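Local coordinates for AlyQ (Persicobacter sp. CCB-QB2, PDB 7D2A), which binds unsaturated uronic acid of alginate fragments as a family 32 carbohydrate-binding module, probably directing its parent protein to alginate, at residues A[62-65]-A[66-70]; A[17-20]-A[21-25]. One frame throughout, in Å; residues are numbered along the deposited sequence. Where two conformers were deposited one is given.

Contact 1: residues A[62-65]-A[66-70]; sequences WYNG and DSRTS. With MAW (4-deoxy-alpha-L-erythro-hex-4-enopyranuronic acid), chain B.
Asn64, third residue of the type II beta turn from Trp62 to Gly65, accepts at its O from Ser67 N (3.0 Å) just beyond the turn, the donor lying above the carbonyl plane. Asparagine suits this place because it tolerates the positive phi needed there, and Gly65 suits the last, since a side chain would run into Trp62 O. Beyond the bend the Arg68 side chain crosses that of Asn64 at a slant, extended from CG to NE, which carries the guanidinium to the sugar edge-on. Arg68 NH1 donates to MAW O6A at 2.8 Å with a nearly straight N-H...O angle of 172°, and Arg68 NH2 reaches MAW O6B at 2.9 Å: a bidentate grip on the carboxylate. Two waters link the guanidinium to the turn. One accepts from Arg68 NE and donates to Tyr63 O, while the other accepts hydrogen bonds from Arg68 NH1 and Asn64 ND2. Asn64 CB and Tyr63 O lie over one guanidinium face, and the amide plane stands almost perpendicular to it, at 88°. Tyr63 has its CG turned away from the backbone N (chi1 179°), and this carries the ring to the carboxylate, CD2 lying 3.5 Å from MAW O6B; Arg35 makes a cation-pi contact with this ring. A methionine in place of Arg68 would probably leave the sugar carboxylate without both of these bonds and the two waters without their guanidinium partner. Farther in, Ser70 CB rests over the six-membered ring of Trp62, 4.0 Å from its centroid, a CH-pi contact; Trp62 NE1 bonds to Tyr101. This loop, crossing from strand 52-62 in one sheet to strand 70-77 in the other, helps form the uronic acid pocket of the beta-sandwich CBM32.

Contact 2: residues A[17-20]-A[21-25]; sequences SAHD and GNLPE. With MAW (4-deoxy-alpha-L-erythro-hex-4-enopyranuronic acid), chain B.
Asp20 and Asn22 meet through a single carboxylate oxygen that is gripped twice. Asp20 OD1 accepts from the side-chain amide, Asn22 ND2 at 2.8 Å on its syn side, and from the backbone, Asn22 N at 3.1 Å on its anti side; both donors approach from the same face of the carboxylate plane, neither lying in it. The backbone bond of Asn22 N to the aspartate two residues earlier is of the kind made in an Asx turn, and the amide adds a second hold on the same oxygen. With OD1 so engaged, the carboxylate is fixed in rotation and its other oxygen is presented to the sugar: MAW O3 donates to Asp20 OD2 over 2.7 Å. Aspartate fits because one short, charged group can serve backbone, side chain and ligand together, while the asparagine amide supplies the second N-H. Asn22 ND2 also comes within 3.4 Å of MAW O3. Just before Asp20, His19 CG takes the position between the backbone N and the carbonyl carbon (chi1 70°), which folds the imidazole back over the turn. His19 ND1 accepts from Gly21 N at 2.9 Å, the donor lying only 6° from the ring plane, so this ring nitrogen carries no proton. Gly21 adopts a positive phi of 107° at which any side chain would be jammed against Asp20 O. Over one face of the imidazole sits Leu23 CD2, 3.6 Å from the ring centroid in a CH-pi contact, and Pro24 CD approaches His19 CD2 at 3.9 Å. Pro24 and His19 both touch Trp36 of strand 36-39. This polar turn, following strand 13-16 of the jelly-roll-like sandwich, forms another wall of the glycan pocket and supplies an acceptor, Asp20 OD2, for the O3 hydroxyl.

Overall arrangement
Contacts 1 and 2 lie on different loops of one beta-sandwich, with centres 18 Å apart and no direct touch, yet both reach the same sugar. Each loop crosses between the two sheets, 13-16 to 36-39 and 52-62 to 70-77. Contact 1 is partly buried and combines a tryptophan packed inward with an arginine directed at the ligand; contact 2 is a surface turn with no buried residue. Their chemistry is complementary: 66-70 offers a cation to the carboxylate, 17-20 an anion to a ring hydroxyl. Arg35, Asn121 and Ser125 add further bonds to the sugar, so that the site draws on segments well separated along the chain.

Contact 1: residues A[62-65]-A[66-70]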
# COMPACT_ATOMS: atom_id res chain seq x y z
N TRP A 62 8.59 -1.14 -2.26
CA TRP A 62 8.44 -0.42 -3.54
C TRP A 62 9.29 -1.02 -4.64
O TRP A 62 10.43 -1.43 -4.40
CB TRP A 62 8.79 1.04 -3.32
CG TRP A 62 7.85 1.71 -2.38
CD1 TRP A 62 8.02 1.85 -1.04
CD2 TRP A 62 6.61 2.34 -2.71
NE1 TRP A 62 6.93 2.45 -0.49
CE2 TRP A 62 6.05 2.80 -1.49
CE3 TRP A 62 5.91 2.53 -3.91
CZ2 TRP A 62 4.82 3.47 -1.47
CZ3 TRP A 62 4.69 3.16 -3.88
CH2 TRP A 62 4.15 3.61 -2.67
N TYR A 63 8.71 -1.10 -5.83
CA TYR A 63 9.46 -1.56 -7.02
C TYR A 63 10.57 -0.56 -7.29
O TYR A 63 10.30 0.65 -7.26
CB TYR A 63 8.54 -1.61 -8.23
CG TYR A 63 9.17 -2.04 -9.52
CD1 TYR A 63 9.71 -3.31 -9.67
CD2 TYR A 63 9.18 -1.17 -10.60
CE1 TYR A 63 10.23 -3.72 -10.88
CE2 TYR A 63 9.69 -1.59 -11.82
CZ TYR A 63 10.23 -2.84 -11.95
OH TYR A 63 10.75 -3.19 -13.17
N ASN A 64 11.80 -1.03 -7.50
CA ASN A 64 12.95 -0.12 -7.70
C ASN A 64 13.07 0.81 -6.49
O ASN A 64 13.43 2.00 -6.62
CB ASN A 64 12.86 0.64 -9.02
CG ASN A 64 13.11 -0.23 -10.23
OD1 ASN A 64 13.64 -1.32 -10.10
ND2 ASN A 64 12.72 0.26 -11.39
N GLY A 65 12.74 0.29 -5.31
CA GLY A 65 12.61 1.12 -4.12
C GLY A 65 13.93 1.67 -3.66
O GLY A 65 13.91 2.65 -2.87
N ASP A 66 15.03 1.10 -4.10
CA ASP A 66 16.37 1.58 -3.69
C ASP A 66 16.91 2.58 -4.72
O ASP A 66 18.09 2.94 -4.59
CB ASP A 66 17.33 0.41 -3.47
CG ASP A 66 17.71 -0.30 -4.74
OD1 ASP A 66 17.09 -0.06 -5.78
OD2 ASP A 66 18.62 -1.11 -4.66
N SER A 67 16.11 3.00 -5.71
CA SER A 67 16.63 3.90 -6.78
C SER A 67 15.65 5.02 -7.15
O SER A 67 16.00 5.85 -8.00
CB SER A 67 17.03 3.12 -7.99
OG SER A 67 15.89 2.62 -8.69
N ARG A 68 14.49 5.11 -6.49
CA ARG A 68 13.55 6.19 -6.77
C ARG A 68 12.63 6.37 -5.56
O ARG A 68 12.47 5.42 -4.78
CB ARG A 68 12.78 5.89 -8.05
CG ARG A 68 11.68 4.85 -7.86
CD ARG A 68 11.21 4.31 -9.19
NE ARG A 68 9.89 3.69 -9.08
CZ ARG A 68 9.25 3.12 -10.09
NH1 ARG A 68 9.82 3.02 -11.31
NH2 ARG A 68 8.06 2.63 -9.86
N THR A 69 12.05 7.55 -5.46
CA THR A 69 11.09 7.88 -4.40
C THR A 69 9.69 7.95 -5.00
O THR A 69 9.50 8.43 -6.15
CB THR A 69 11.45 9.20 -3.71
OG1 THR A 69 11.53 10.24 -4.70
CG2 THR A 69 12.78 9.10 -2.99
N SER A 70 8.70 7.45 -4.29
CA SER A 70 7.33 7.36 -4.77
C SER A 70 6.41 8.05 -3.77
O SER A 70 6.49 7.76 -2.57
CB SER A 70 6.96 5.87 -5.05
OG SER A 70 6.14 5.71 -6.21
C1 MAW B . 6.70 0.47 -16.74
C2 MAW B . 6.20 -0.92 -16.69
O2 MAW B . 7.25 -1.91 -16.56
C3 MAW B . 5.23 -0.98 -15.48
O3 MAW B . 4.93 -2.32 -15.13
C4 MAW B . 5.86 -0.24 -14.29
C5 MAW B . 6.96 0.48 -14.38
O5 MAW B . 7.62 0.67 -15.66
C6 MAW B . 7.58 1.18 -13.30
O6A MAW B . 8.60 1.88 -13.56
O6B MAW B . 7.08 1.16 -12.11
O HOH W 1 8.86 2.76 -6.48
O HOH W 2 12.58 3.45 -12.19

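Contact 2: residues A[17-20]-A[21-25]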
# COMPACT_ATOMS: atom_id res chain seq x y z
N SER A 17 -7.67 0.42 -8.57
CA SER A 17 -8.25 1.34 -9.59
C SER A 17 -7.92 0.88 -11.01
O SER A 17 -8.70 1.19 -11.91
CB SER A 17 -7.82 2.74 -9.33
OG SER A 17 -6.43 2.89 -9.35
N ALA A 18 -6.74 0.28 -11.21
CA ALA A 18 -6.20 -0.11 -12.52
C ALA A 18 -5.01 -1.00 -12.25
O ALA A 18 -4.48 -1.04 -11.11
CB ALA A 18 -5.79 1.11 -13.30
N HIS A 19 -4.61 -1.75 -13.27
CA HIS A 19 -3.32 -2.45 -13.27
C HIS A 19 -2.94 -2.76 -14.72
O HIS A 19 -3.80 -2.71 -15.57
CB HIS A 19 -3.40 -3.73 -12.45
CG HIS A 19 -4.24 -4.79 -13.09
ND1 HIS A 19 -3.78 -5.56 -14.16
CD2 HIS A 19 -5.54 -5.15 -12.90
CE1 HIS A 19 -4.74 -6.39 -14.53
NE2 HIS A 19 -5.85 -6.17 -13.77
N ASP A 20 -1.67 -3.01 -14.95
CA ASP A 20 -1.15 -3.23 -16.32
C ASP A 20 -0.81 -4.69 -16.55
O ASP A 20 -0.06 -4.94 -17.50
CB ASP A 20 0.10 -2.38 -16.50
CG ASP A 20 1.33 -2.93 -15.83
OD1 ASP A 20 1.16 -3.70 -14.88
OD2 ASP A 20 2.46 -2.54 -16.27
N GLY A 21 -1.38 -5.62 -15.80
CA GLY A 21 -1.08 -7.04 -15.91
C GLY A 21 -0.26 -7.50 -14.72
O GLY A 21 -0.26 -8.70 -14.45
N ASN A 22 0.37 -6.53 -14.03
CA ASN A 22 1.04 -6.72 -12.72
C ASN A 22 -0.07 -6.57 -11.68
O ASN A 22 -0.45 -5.48 -11.40
CB ASN A 22 2.23 -5.79 -12.53
CG ASN A 22 3.32 -6.15 -13.51
OD1 ASN A 22 4.02 -7.15 -13.35
ND2 ASN A 22 3.48 -5.31 -14.52
N LEU A 23 -0.64 -7.68 -11.26
CA LEU A 23 -1.94 -7.72 -10.57
C LEU A 23 -1.84 -7.16 -9.15
O LEU A 23 -0.90 -7.45 -8.43
CB LEU A 23 -2.49 -9.15 -10.53
CG LEU A 23 -2.89 -9.70 -11.88
CD1 LEU A 23 -3.29 -11.14 -11.68
CD2 LEU A 23 -3.97 -8.84 -12.46
N PRO A 24 -2.97 -6.66 -8.62
CA PRO A 24 -3.04 -6.21 -7.23
C PRO A 24 -2.58 -7.25 -6.21
O PRO A 24 -1.82 -6.95 -5.26
CB PRO A 24 -4.51 -5.83 -7.12
CG PRO A 24 -4.85 -5.28 -8.47
CD PRO A 24 -4.18 -6.28 -9.37
N GLU A 25 -2.99 -8.50 -6.43
CA GLU A 25 -2.69 -9.64 -5.52
C GLU A 25 -1.20 -9.95 -5.48
O GLU A 25 -0.78 -10.62 -4.57
CB GLU A 25 -3.46 -10.89 -5.94
CG GLU A 25 -2.83 -11.68 -7.07
CD GLU A 25 -3.71 -12.80 -7.62
OE1 GLU A 25 -4.32 -13.59 -6.82
OE2 GLU A 25 -3.85 -12.84 -8.82
C1 MAW B . 6.70 0.47 -16.74
C2 MAW B . 6.20 -0.92 -16.69
O2 MAW B . 7.25 -1.91 -16.56
C3 MAW B . 5.23 -0.98 -15.48
O3 MAW B . 4.93 -2.32 -15.13
C4 MAW B . 5.86 -0.24 -14.29
C5 MAW B . 6.96 0.48 -14.38
O5 MAW B . 7.62 0.67 -15.66
C6 MAW B . 7.58 1.18 -13.30
O6A MAW B . 8.60 1.88 -13.56
O6B MAW B . 7.08 1.16 -12.11